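EchA1_1 (Mycobacterium avium subsp. paratuberculosis, PDB 3R9T) probably hydrates enoyl-CoA thioesters to 3-hydroxyacyl-CoA in fatty acid metabolism, as a crotonase-family enoyl-CoA hydratase. Local coordinates at residues 6-18 against 23-37. Residues are numbered along the deposited sequence; the frame is centred on the assembly and turned at random.
Sequences TDAPGALAERRGN and TINRPEARNAINAAV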
loop_
_atom_site.group_PDB
_atom_site.type_symbol
_atom_site.label_atom_id
_atom_site.label_comp_id
_atom_site.label_asym_id
_atom_site.label_seq_id
_atom_site.Cartn_x
_atom_site.Cartn_y
_atom_site.Cartn_z
ATOM N N THR B 6 -34.184 1.502 32.233
ATOM C CA THR B 6 -33.107 1.704 31.222
ATOM C C THR B 6 -33.667 1.505 29.812
ATOM O O THR B 6 -34.317 2.404 29.275
ATOM C CB THR B 6 -31.907 0.761 31.475
ATOM N N ASP B 7 -33.427 0.338 29.220
ATOM C CA ASP B 7 -33.936 0.035 27.883
ATOM C C ASP B 7 -33.464 1.016 26.804
ATOM O O ASP B 7 -34.219 1.336 25.885
ATOM C CB ASP B 7 -35.471 -0.017 27.902
ATOM N N ALA B 8 -32.223 1.483 26.912
ATOM C CA ALA B 8 -31.639 2.326 25.873
ATOM C C ALA B 8 -31.053 1.426 24.797
ATOM O O ALA B 8 -30.499 0.370 25.108
ATOM C CB ALA B 8 -30.565 3.223 26.449
ATOM N N PRO B 9 -31.172 1.836 23.529
ATOM C CA PRO B 9 -30.692 1.024 22.428
ATOM C C PRO B 9 -29.177 0.981 22.379
ATOM O O PRO B 9 -28.505 1.852 22.934
ATOM C CB PRO B 9 -31.256 1.736 21.201
ATOM C CG PRO B 9 -31.430 3.124 21.624
ATOM C CD PRO B 9 -31.747 3.107 23.064
ATOM N N GLY B 10 -28.658 -0.046 21.720
ATOM C CA GLY B 10 -27.226 -0.267 21.629
ATOM C C GLY B 10 -26.498 0.840 20.897
ATOM O O GLY B 10 -25.321 1.078 21.160
ATOM N N ALA B 11 -27.189 1.501 19.973
ATOM C CA ALA B 11 -26.632 2.645 19.267
ATOM C C ALA B 11 -27.722 3.671 19.019
ATOM O O ALA B 11 -28.862 3.310 18.737
ATOM C CB ALA B 11 -26.013 2.202 17.950
ATOM N N LEU B 12 -27.363 4.944 19.131
ATOM C CA LEU B 12 -28.265 6.053 18.829
ATOM C C LEU B 12 -27.929 6.593 17.448
ATOM O O LEU B 12 -26.798 6.451 16.980
ATOM C CB LEU B 12 -28.106 7.171 19.868
ATOM C CG LEU B 12 -28.269 6.780 21.341
ATOM C CD1 LEU B 12 -27.800 7.907 22.265
ATOM C CD2 LEU B 12 -29.715 6.402 21.631
ATOM N N ALA B 13 -28.917 7.183 16.785
ATOM C CA ALA B 13 -28.677 7.917 15.551
ATOM C C ALA B 13 -29.329 9.275 15.691
ATOM O O ALA B 13 -30.453 9.382 16.191
ATOM C CB ALA B 13 -29.230 7.176 14.350
ATOM N N GLU B 14 -28.594 10.307 15.291
ATOM C CA GLU B 14 -29.073 11.678 15.345
ATOM C C GLU B 14 -28.568 12.406 14.102
ATOM O O GLU B 14 -27.614 11.960 13.464
ATOM C CB GLU B 14 -28.625 12.352 16.653
ATOM C CG GLU B 14 -27.179 12.807 16.740
ATOM C CD GLU B 14 -26.922 13.640 17.985
ATOM O OE1 GLU B 14 -27.256 13.185 19.102
ATOM O OE2 GLU B 14 -26.391 14.759 17.847
ATOM N N ARG B 15 -29.223 13.501 13.742
ATOM C CA ARG B 15 -28.849 14.255 12.548
ATOM C C ARG B 15 -28.299 15.618 12.943
ATOM O O ARG B 15 -28.952 16.365 13.674
ATOM C CB ARG B 15 -30.050 14.401 11.606
ATOM C CG ARG B 15 -30.148 13.292 10.570
ATOM C CD ARG B 15 -29.356 13.644 9.318
ATOM N NE ARG B 15 -30.109 14.537 8.440
ATOM C CZ ARG B 15 -31.081 14.150 7.616
ATOM N NH1 ARG B 15 -31.441 12.871 7.536
ATOM N NH2 ARG B 15 -31.706 15.048 6.866
ATOM N N ARG B 16 -27.086 15.925 12.486
ATOM C CA ARG B 16 -26.534 17.271 12.598
ATOM C C ARG B 16 -26.538 17.812 11.186
ATOM O O ARG B 16 -25.604 17.553 10.421
ATOM C CB ARG B 16 -25.093 17.281 13.120
ATOM C CG ARG B 16 -24.841 16.601 14.445
ATOM C CD ARG B 16 -25.414 17.363 15.612
ATOM N NE ARG B 16 -25.140 16.647 16.855
ATOM C CZ ARG B 16 -24.146 16.912 17.706
ATOM N NH1 ARG B 16 -24.014 16.168 18.799
ATOM N NH2 ARG B 16 -23.290 17.906 17.486
ATOM N N GLY B 17 -27.586 18.542 10.822
ATOM C CA GLY B 17 -27.734 19.007 9.444
ATOM C C GLY B 17 -27.795 17.826 8.486
ATOM O O GLY B 17 -28.640 16.947 8.658
ATOM N N ASN B 18 -26.880 17.777 7.510
ATOM C CA ASN B 18 -26.835 16.673 6.529
ATOM C C ASN B 18 -25.909 15.501 6.890
ATOM O O ASN B 18 -25.616 14.649 6.040
ATOM C CB ASN B 18 -26.490 17.188 5.126
ATOM C CG ASN B 18 -25.118 17.871 5.045
ATOM O OD1 ASN B 18 -24.260 17.713 5.916
ATOM N ND2 ASN B 18 -24.917 18.633 3.976
ATOM N N THR B 23 -23.976 6.901 17.397
ATOM C CA THR B 23 -23.219 6.812 18.636
ATOM C C THR B 23 -23.422 5.439 19.273
ATOM O O THR B 23 -24.561 5.055 19.579
ATOM C CB THR B 23 -23.637 7.930 19.624
ATOM O OG1 THR B 23 -23.511 9.221 19.005
ATOM C CG2 THR B 23 -22.790 7.877 20.883
ATOM N N ILE B 24 -22.333 4.696 19.463
ATOM C CA ILE B 24 -22.420 3.423 20.161
ATOM C C ILE B 24 -22.769 3.792 21.602
ATOM O O ILE B 24 -22.151 4.688 22.179
ATOM C CB ILE B 24 -21.108 2.646 20.115
ATOM C CG1 ILE B 24 -20.715 2.321 18.669
ATOM C CG2 ILE B 24 -21.237 1.358 20.909
ATOM C CD1 ILE B 24 -19.264 1.849 18.530
ATOM N N ASN B 25 -23.757 3.099 22.162
ATOM C CA ASN B 25 -24.406 3.512 23.399
ATOM C C ASN B 25 -24.332 2.445 24.500
ATOM O O ASN B 25 -25.347 2.104 25.118
ATOM C CB ASN B 25 -25.864 3.876 23.078
ATOM C CG ASN B 25 -26.544 4.658 24.191
ATOM O OD1 ASN B 25 -25.911 5.457 24.879
ATOM N ND2 ASN B 25 -27.845 4.433 24.365
ATOM N N ARG B 26 -23.132 1.921 24.750
ATOM C CA ARG B 26 -22.912 1.024 25.902
ATOM C C ARG B 26 -21.701 1.418 26.739
ATOM O O ARG B 26 -20.786 0.609 26.932
ATOM C CB ARG B 26 -22.737 -0.420 25.452
ATOM C CG ARG B 26 -23.924 -1.017 24.754
ATOM C CD ARG B 26 -23.611 -2.446 24.435
ATOM N NE ARG B 26 -23.590 -3.287 25.634
ATOM C CZ ARG B 26 -22.756 -4.306 25.842
ATOM N NH1 ARG B 26 -21.821 -4.621 24.950
ATOM N NH2 ARG B 26 -22.843 -5.013 26.965
ATOM N N PRO B 27 -21.691 2.654 27.258
ATOM C CA PRO B 27 -20.504 3.078 27.985
ATOM C C PRO B 27 -20.237 2.239 29.235
ATOM O O PRO B 27 -19.076 2.024 29.569
ATOM C CB PRO B 27 -20.794 4.543 28.330
ATOM C CG PRO B 27 -22.267 4.684 28.264
ATOM C CD PRO B 27 -22.751 3.674 27.265
ATOM N N GLU B 28 -21.289 1.740 29.888
ATOM C CA GLU B 28 -21.131 0.829 31.035
ATOM C C GLU B 28 -20.313 -0.427 30.688
ATOM O O GLU B 28 -19.800 -1.106 31.582
ATOM C CB GLU B 28 -22.501 0.422 31.606
ATOM C CG GLU B 28 -23.304 -0.590 30.751
ATOM C CD GLU B 28 -24.159 0.047 29.660
ATOM O OE1 GLU B 28 -23.978 1.250 29.354
ATOM O OE2 GLU B 28 -25.021 -0.672 29.104
ATOM N N ALA B 29 -20.213 -0.739 29.395
ATOM C CA ALA B 29 -19.421 -1.875 28.925
ATOM C C ALA B 29 -18.320 -1.453 27.946
ATOM O O ALA B 29 -17.913 -2.237 27.084
ATOM C CB ALA B 29 -20.332 -2.915 28.277
ATOM N N ARG B 30 -17.851 -0.214 28.082
ATOM C CA ARG B 30 -16.764 0.324 27.249
ATOM C C ARG B 30 -17.099 0.286 25.765
ATOM O O ARG B 30 -16.216 0.178 24.912
ATOM C CB ARG B 30 -15.439 -0.393 27.544
ATOM C CG ARG B 30 -14.914 0.019 28.895
ATOM C CD ARG B 30 -14.003 -0.925 29.676
ATOM N NE ARG B 30 -13.138 -1.959 29.074
ATOM C CZ ARG B 30 -11.973 -1.839 28.415
ATOM N NH1 ARG B 30 -11.381 -2.991 28.068
ATOM N NH2 ARG B 30 -11.390 -0.680 28.052
ATOM N N ASN B 31 -18.393 0.398 25.483
ATOM C CA ASN B 31 -18.916 0.463 24.128
ATOM C C ASN B 31 -18.513 -0.751 23.303
ATOM O O ASN B 31 -18.337 -0.650 22.090
ATOM C CB ASN B 31 -18.514 1.790 23.461
ATOM C CG ASN B 31 -19.279 2.983 24.031
ATOM O OD1 ASN B 31 -20.478 2.894 24.308
ATOM N ND2 ASN B 31 -18.588 4.101 24.206
ATOM N N ALA B 32 -18.399 -1.900 23.969
ATOM C CA ALA B 32 -18.111 -3.160 23.300
ATOM C C ALA B 32 -19.276 -3.565 22.408
ATOM O O ALA B 32 -20.440 -3.276 22.697
ATOM C CB ALA B 32 -17.791 -4.265 24.325
ATOM N N ILE B 33 -18.947 -4.235 21.314
ATOM C CA ILE B 33 -19.947 -4.622 20.327
ATOM C C ILE B 33 -20.670 -5.897 20.713
ATOM O O ILE B 33 -20.050 -6.932 20.949
ATOM C CB ILE B 33 -19.337 -4.849 18.943
ATOM C CG1 ILE B 33 -18.581 -3.608 18.488
ATOM C CG2 ILE B 33 -20.434 -5.172 17.914
ATOM C CD1 ILE B 33 -19.417 -2.323 18.491
ATOM N N ASN B 34 -21.995 -5.805 20.743
ATOM C CA ASN B 34 -22.858 -6.975 20.769
ATOM C C ASN B 34 -23.960 -6.829 19.703
ATOM O O ASN B 34 -24.015 -5.831 18.964
ATOM C CB ASN B 34 -23.465 -7.156 22.172
ATOM C CG ASN B 34 -24.426 -6.036 22.550
ATOM O OD1 ASN B 34 -24.764 -5.182 21.734
ATOM N ND2 ASN B 34 -24.868 -6.037 23.803
ATOM N N ALA B 35 -24.852 -7.817 19.642
ATOM C CA ALA B 35 -25.956 -7.796 18.670
ATOM C C ALA B 35 -26.834 -6.530 18.720
ATOM O O ALA B 35 -27.282 -6.052 17.680
ATOM C CB ALA B 35 -26.820 -9.049 18.821
ATOM N N ALA B 36 -27.086 -6.001 19.918
ATOM C CA ALA B 36 -27.886 -4.781 20.074
ATOM C C ALA B 36 -27.213 -3.548 19.430
ATOM O O ALA B 36 -27.872 -2.727 18.786
ATOM C CB ALA B 36 -28.176 -4.523 21.555
ATOM N N VAL B 37 -25.899 -3.426 19.608
ATOM C CA VAL B 37 -25.139 -2.358 18.966
ATOM C C VAL B 37 -25.204 -2.544 17.446
ATOM O O VAL B 37 -25.429 -1.591 16.700
ATOM C CB VAL B 37 -23.668 -2.336 19.434
ATOM C CG1 VAL B 37 -22.859 -1.271 18.658
ATOM C CG2 VAL B 37 -23.563 -2.121 20.968
HETATM O O HOH W 1 -30.272 -1.647 19.219
HETATM O O HOH W 2 -25.922 9.683 17.865
#
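The branched end of L12 covers one face of the N25 amide, CG lying 3.9 Å from N25 CG, CD1 over the CG-OD1 half and CD2 toward ND2. A8 CB sits beyond the ND2 edge, displaced slightly to the other side. At that edge ND2 donates to P9 O at 3.0 Å, an oxygen slightly out of the amide plane, with the N-H in the carbonyl plane. With chi1 at -165° CG of N25 points nearly opposite the backbone N, carrying the amide under L12. Beyond N25, the R26 guanidinium carries A29 CB over the rim of one face and N34 ND2 over the centre of the other; at its edge NH1 bonds to A32 O and forms a salt bridge with D72.

Backbone bonds continue the ladder of the antiparallel hairpin. L12 and T23 form a hydrogen-bonded pair (L12 N to T23 O, 2.8 Å; T23 N to L12 O, 2.9 Å), A11 and I24 the non-hydrogen-bonded pair beside it, and N25 N then reaches G10 O at 2.7 Å. G10 presses against the first turn of helix 35-50, its CA 3.8 Å from A36 O and its O against CG2 of V37. N34 caps that turn, OD1 accepting from V37 N at 3.0 Å.

Strand 11-16 is fastened as the outermost strand of the crotonase-type sheet. Two successive carbonyls, P9 O and G10 O, are held by the side chain and backbone of N25, so this one asparagine extends the hairpin's hydrogen bonding beyond its strands and ties down P9 and G10, just ahead of strand 11-16.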